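Local structure of tyrosinase (Aspergillus oryzae, 6JU8) at residues Q218-H223 with F227-D232; E244-D249 with K353-G358. The protein probably oxidises L-tyrosine and L-dopa to L-dopaquinone with molecular oxygen at a pair of copper ions. The protein carries 1 engineered substitution. All blocks are in the same frame, centred on the assembly; numbering follows the deposited sequence.

In the fold
Both contacts lie in the common central domain of tyrosinase, on the same side of the chain's centre, with centres about 11 Å apart. They follow each other in the sequence. The hairpin 218-222/225-229 of contact 1 closes before contact 2 opens at the loop leading into helix 248-251. Contact 2 then brings back residues more than a hundred positions later, at strand 356-357. The two pack directly: F227 CE1 is 3.7 Å from E244 OE2. F344 also joins them, its N bonding E222 and its O bonding W355. The Q218 side chain of contact 1 is about 14 Å from a bound copper ion, too far to be a ligand, whereas contact 2 faces the second subunit.

Contact 1: residues Q218-H223 with F227-D232; sequences QKTEEH and FDLPFD
A beta hairpin is built here from strands 218-222 and 225-229, with Q218 facing L229, K219 facing D228 and T220 facing F227. The Q218-L229 and T220-F227 pairs are the hydrogen-bonded ones. T220 N donates to F227 O at 2.8 Å, and F227 N returns the bond to T220 O. K219 and D228 form the non-hydrogen-bonded pair, on the exposed face. The K219 chain curls back through bends at chi3 and chi4 (-64° and -51°), which sets NZ 2.8 Å from D228 OD1. This salt bridge uses the syn lone pair of OD1. A water donates to D228 OD2 and bonds NZ weakly.

The face of Q218, T220, F227 and L229 is mixed and better buried. T220 CG2 sits 3.5 Å from L229 CG. Q218 CG meets the edge of the F231 ring at CD2. E222 lays its chain across F227, with E222 CB 3.8 Å from F227 CE2. Its OE1 lies over one ring face, and S345 and F344 N hold the carboxylate. H223 adds an offset edge-to-face pair, the F227 edge toward its face, with planes at 70°. Such alternating pairs mark an antiparallel hairpin, here set in the common central domain of tyrosinase.

Contact 2: residues E244-D249 with K353-G358; sequences ENYNAD and KLWGAG
Y246 and W355 form an offset edge-to-face (T-shaped) aromatic pair. It joins the loop before helix 248-251 to the residue just ahead of strand 356-357, which pairs with strand 342-343. The tightly packed part is these two buried side chains. The Y246 edge is turned toward the face of the W355 six-membered ring, with planes at 81° and centroids 5.8 Å apart. W355 has CG anti to its own N (chi1 -172°), which carries the indole toward Y246. W355 NE1 bonds F344 O, which helps fix the ring's rotation.

The rest is looser. E244 O lies at the indole edge, 4.1 Å from W355 CZ2, and no hydrogen bond crosses the contact. Only 117 Å² is buried between the segments. E244, partly exposed, marks the looser side.

Further along the loop, N247 is the N-cap of helix 248-251. Beyond the loop lies the second subunit. Y246 OH bonds E167 of that subunit, and R169 of that subunit makes a cation-pi contact with the Y246 ring. E167 of the second subunit also packs on W355, so the aromatic pair belongs to the dimer interface. Within the pair, the closest atoms are Y246 CE1 and W355 CH2, at 3.8 Å.

Contact 1: residues Q218-H223 with F227-D232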
loop_
_atom_site.group_PDB
_atom_site.type_symbol
_atom_site.label_atom_id
_atom_site.label_comp_id
_atom_site.label_asym_id
_atom_site.label_seq_id
_atom_site.Cartn_x
_atom_site.Cartn_y
_atom_site.Cartn_z
ATOM N N GLN A 218 1.260 22.271 0.036
ATOM C CA GLN A 218 -0.008 22.843 -0.377
ATOM C C GLN A 218 -0.911 23.067 0.826
ATOM O O GLN A 218 -1.274 22.151 1.566
ATOM C CB GLN A 218 -0.682 21.905 -1.385
ATOM C CG GLN A 218 0.197 21.584 -2.582
ATOM C CD GLN A 218 0.504 22.775 -3.461
ATOM O OE1 GLN A 218 -0.255 23.747 -3.551
ATOM N NE2 GLN A 218 1.615 22.695 -4.190
ATOM N N LYS A 219 -1.272 24.318 1.090
ATOM C CA LYS A 219 -1.971 24.708 2.315
ATOM C C LYS A 219 -3.459 24.373 2.155
ATOM O O LYS A 219 -4.037 24.706 1.125
ATOM C CB LYS A 219 -1.806 26.181 2.683
ATOM C CG LYS A 219 -2.274 26.525 4.100
ATOM C CD LYS A 219 -2.185 28.012 4.333
ATOM C CE LYS A 219 -0.789 28.594 4.294
ATOM N NZ LYS A 219 0.202 27.904 5.153
ATOM N N THR A 220 -3.980 23.689 3.162
ATOM C CA THR A 220 -5.358 23.206 3.139
ATOM C C THR A 220 -5.985 23.455 4.500
ATOM O O THR A 220 -5.277 23.516 5.499
ATOM C CB THR A 220 -5.399 21.683 2.881
ATOM O OG1 THR A 220 -6.745 21.209 2.768
ATOM C CG2 THR A 220 -4.793 20.924 4.052
ATOM N N GLU A 221 -7.293 23.598 4.571
ATOM C CA GLU A 221 -7.967 23.751 5.853
ATOM C C GLU A 221 -8.619 22.428 6.262
ATOM O O GLU A 221 -9.306 21.775 5.467
ATOM C CB GLU A 221 -9.029 24.842 5.769
ATOM C CG GLU A 221 -8.532 26.219 5.384
ATOM C CD GLU A 221 -7.666 26.850 6.452
ATOM O OE1 GLU A 221 -8.127 27.026 7.595
ATOM O OE2 GLU A 221 -6.499 27.140 6.133
ATOM N N GLU A 222 -8.404 22.062 7.518
ATOM C CA GLU A 222 -9.038 20.907 8.139
ATOM C C GLU A 222 -9.618 21.350 9.473
ATOM O O GLU A 222 -8.865 21.910 10.289
ATOM C CB GLU A 222 -8.055 19.743 8.342
ATOM C CG GLU A 222 -7.409 19.285 7.051
ATOM C CD GLU A 222 -6.452 18.138 7.196
ATOM O OE1 GLU A 222 -6.188 17.650 8.320
ATOM O OE2 GLU A 222 -5.952 17.633 6.157
ATOM N N HIS A 223 -10.912 21.163 9.697
ATOM C CA HIS A 223 -11.561 21.570 10.937
ATOM C C HIS A 223 -11.216 23.026 11.247
ATOM O O HIS A 223 -11.011 23.403 12.390
ATOM C CB HIS A 223 -11.269 20.618 12.088
ATOM C CG HIS A 223 -9.882 20.141 12.357
ATOM N ND1 HIS A 223 -8.963 20.885 13.070
ATOM C CD2 HIS A 223 -9.242 18.989 12.056
ATOM C CE1 HIS A 223 -7.825 20.238 13.182
ATOM N NE2 HIS A 223 -7.964 19.066 12.570
ATOM N N PHE A 227 -3.189 23.541 7.356
ATOM C CA PHE A 227 -2.133 22.536 7.306
ATOM C C PHE A 227 -1.413 22.627 5.968
ATOM O O PHE A 227 -2.069 22.788 4.943
ATOM C CB PHE A 227 -2.713 21.123 7.494
ATOM C CG PHE A 227 -3.292 20.985 8.879
ATOM C CD1 PHE A 227 -2.533 20.606 9.974
ATOM C CD2 PHE A 227 -4.622 21.323 9.072
ATOM C CE1 PHE A 227 -3.083 20.569 11.245
ATOM C CE2 PHE A 227 -5.177 21.275 10.345
ATOM C CZ PHE A 227 -4.415 20.894 11.424
ATOM N N ASP A 228 -0.089 22.510 6.003
ATOM C CA ASP A 228 0.702 22.456 4.788
ATOM C C ASP A 228 0.956 21.007 4.395
ATOM O O ASP A 228 1.796 20.283 4.945
ATOM C CB ASP A 228 2.002 23.234 4.996
ATOM C CG ASP A 228 1.762 24.707 5.277
ATOM O OD1 ASP A 228 1.019 25.325 4.492
ATOM O OD2 ASP A 228 2.273 25.243 6.276
ATOM N N LEU A 229 0.136 20.519 3.459
ATOM C CA LEU A 229 0.271 19.107 3.038
ATOM C C LEU A 229 1.616 18.931 2.380
ATOM O O LEU A 229 1.921 19.690 1.450
ATOM C CB LEU A 229 -0.852 18.796 2.035
ATOM C CG LEU A 229 -2.290 18.963 2.555
ATOM C CD1 LEU A 229 -3.299 18.604 1.475
ATOM C CD2 LEU A 229 -2.456 18.086 3.785
ATOM N N PRO A 230 2.431 17.994 2.861
ATOM C CA PRO A 230 3.845 17.942 2.446
ATOM C C PRO A 230 4.144 17.267 1.117
ATOM O O PRO A 230 5.019 16.398 1.013
ATOM C CB PRO A 230 4.502 17.156 3.588
ATOM C CG PRO A 230 3.419 16.206 4.053
ATOM C CD PRO A 230 2.147 17.024 3.940
ATOM N N PHE A 231 3.461 17.699 0.057
ATOM C CA PHE A 231 3.641 17.126 -1.278
ATOM C C PHE A 231 5.042 17.408 -1.803
ATOM O O PHE A 231 5.480 16.657 -2.681
ATOM C CB PHE A 231 2.565 17.644 -2.222
ATOM C CG PHE A 231 1.196 17.145 -1.837
ATOM C CD1 PHE A 231 0.891 15.794 -1.795
ATOM C CD2 PHE A 231 0.189 18.042 -1.505
ATOM C CE1 PHE A 231 -0.365 15.347 -1.467
ATOM C CE2 PHE A 231 -1.090 17.600 -1.218
ATOM C CZ PHE A 231 -1.395 16.248 -1.226
ATOM N N ASP A 232 5.750 18.410 -1.293
ATOM C CA ASP A 232 7.143 18.605 -1.653
ATOM C C ASP A 232 8.045 17.462 -1.191
ATOM O O ASP A 232 9.128 17.270 -1.755
ATOM C CB ASP A 232 7.647 19.938 -1.058
ATOM C CG ASP A 232 7.431 20.109 0.432
ATOM O OD1 ASP A 232 6.431 19.619 0.990
ATOM O OD2 ASP A 232 8.297 20.741 1.095
HETATM O O HOH W 1 -0.192 26.332 8.003
#

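Contact 2: residues E244-D249 with K353-G358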
loop_
_atom_site.group_PDB
_atom_site.type_symbol
_atom_site.label_atom_id
_atom_site.label_comp_id
_atom_site.label_asym_id
_atom_site.label_seq_id
_atom_site.Cartn_x
_atom_site.Cartn_y
_atom_site.Cartn_z
ATOM N N GLU A 244 0.103 13.574 9.609
ATOM C CA GLU A 244 0.867 14.516 10.412
ATOM C C GLU A 244 1.701 13.783 11.457
ATOM O O GLU A 244 1.231 12.788 12.018
ATOM C CB GLU A 244 -0.086 15.548 11.032
ATOM C CG GLU A 244 0.645 16.764 11.572
ATOM C CD GLU A 244 -0.216 17.902 12.065
ATOM O OE1 GLU A 244 0.289 19.049 12.014
ATOM O OE2 GLU A 244 -1.308 17.653 12.589
ATOM N N ASN A 245 2.922 14.243 11.701
ATOM C CA ASN A 245 3.794 13.730 12.750
ATOM C C ASN A 245 4.248 12.295 12.481
ATOM O O ASN A 245 4.512 11.509 13.395
ATOM C CB ASN A 245 3.133 13.854 14.126
ATOM C CG ASN A 245 3.017 15.331 14.494
ATOM O OD1 ASN A 245 4.017 16.048 14.395
ATOM N ND2 ASN A 245 1.827 15.739 14.924
ATOM N N TYR A 246 4.314 11.970 11.193
ATOM C CA TYR A 246 5.030 10.810 10.686
ATOM C C TYR A 246 6.355 11.246 10.080
ATOM O O TYR A 246 6.505 12.317 9.517
ATOM C CB TYR A 246 4.190 10.024 9.678
ATOM C CG TYR A 246 3.230 9.088 10.374
ATOM C CD1 TYR A 246 2.233 9.549 11.238
ATOM C CD2 TYR A 246 3.331 7.717 10.173
ATOM C CE1 TYR A 246 1.372 8.663 11.875
ATOM C CE2 TYR A 246 2.483 6.836 10.805
ATOM C CZ TYR A 246 1.505 7.308 11.655
ATOM O OH TYR A 246 0.669 6.389 12.253
ATOM N N ASN A 247 7.342 10.359 10.202
ATOM C CA ASN A 247 8.659 10.613 9.619
ATOM C C ASN A 247 8.562 10.883 8.120
ATOM O O ASN A 247 7.838 10.171 7.412
ATOM C CB ASN A 247 9.573 9.420 9.898
ATOM C CG ASN A 247 11.016 9.658 9.496
ATOM O OD1 ASN A 247 11.356 9.638 8.323
ATOM N ND2 ASN A 247 11.858 9.931 10.491
ATOM N N ALA A 248 9.299 11.868 7.632
ATOM C CA ALA A 248 9.217 12.288 6.230
ATOM C C ALA A 248 9.720 11.189 5.303
ATOM O O ALA A 248 9.387 11.177 4.102
ATOM C CB ALA A 248 10.035 13.553 6.012
ATOM N N ASP A 249 10.474 10.211 5.791
ATOM C CA ASP A 249 10.866 9.106 4.898
ATOM C C ASP A 249 9.655 8.254 4.538
ATOM O O ASP A 249 9.660 7.579 3.495
ATOM C CB ASP A 249 11.931 8.227 5.554
ATOM C CG ASP A 249 13.285 8.911 5.624
ATOM O OD1 ASP A 249 13.487 9.988 5.016
ATOM O OD2 ASP A 249 14.147 8.339 6.326
ATOM N N LYS A 353 -10.456 5.648 11.553
ATOM C CA LYS A 353 -10.488 4.667 10.481
ATOM C C LYS A 353 -10.318 5.312 9.107
ATOM O O LYS A 353 -10.049 4.530 8.172
ATOM C CB LYS A 353 -11.813 3.896 10.467
ATOM C CG LYS A 353 -13.003 4.855 10.282
ATOM C CD LYS A 353 -14.322 4.099 10.415
ATOM C CE LYS A 353 -15.468 5.083 10.648
ATOM N NZ LYS A 353 -16.797 4.450 10.409
ATOM N N LEU A 354 -10.483 6.611 8.921
ATOM C CA LEU A 354 -10.286 7.249 7.621
ATOM C C LEU A 354 -9.134 8.251 7.631
ATOM O O LEU A 354 -8.991 9.021 6.684
ATOM C CB LEU A 354 -11.571 7.892 7.091
ATOM C CG LEU A 354 -12.625 6.931 6.537
ATOM C CD1 LEU A 354 -13.865 7.697 6.099
ATOM C CD2 LEU A 354 -12.075 6.109 5.366
ATOM N N TRP A 355 -8.285 8.227 8.657
ATOM C CA TRP A 355 -7.141 9.148 8.700
ATOM C C TRP A 355 -6.181 8.919 7.538
ATOM O O TRP A 355 -5.878 7.771 7.190
ATOM C CB TRP A 355 -6.395 8.910 10.013
ATOM C CG TRP A 355 -5.294 9.869 10.346
ATOM C CD1 TRP A 355 -5.026 11.117 9.841
ATOM C CD2 TRP A 355 -4.279 9.603 11.328
ATOM N NE1 TRP A 355 -3.905 11.660 10.438
ATOM C CE2 TRP A 355 -3.427 10.726 11.363
ATOM C CE3 TRP A 355 -4.014 8.508 12.164
ATOM C CZ2 TRP A 355 -2.325 10.796 12.208
ATOM C CZ3 TRP A 355 -2.911 8.581 13.017
ATOM C CH2 TRP A 355 -2.079 9.714 13.041
ATOM N N GLY A 356 -5.728 10.000 6.926
ATOM C CA GLY A 356 -4.628 10.053 6.003
ATOM C C GLY A 356 -4.917 10.939 4.812
ATOM O O GLY A 356 -6.081 11.053 4.386
ATOM N N ALA A 357 -3.864 11.554 4.275
ATOM C CA ALA A 357 -4.058 12.455 3.135
ATOM C C ALA A 357 -3.240 11.994 1.931
ATOM O O ALA A 357 -2.221 11.301 2.055
ATOM C CB ALA A 357 -3.645 13.873 3.495
ATOM N N GLY A 358 -3.659 12.428 0.752
ATOM C CA GLY A 358 -2.928 12.051 -0.466
ATOM C C GLY A 358 -3.405 12.893 -1.641
ATOM O O GLY A 358 -4.301 13.718 -1.557
#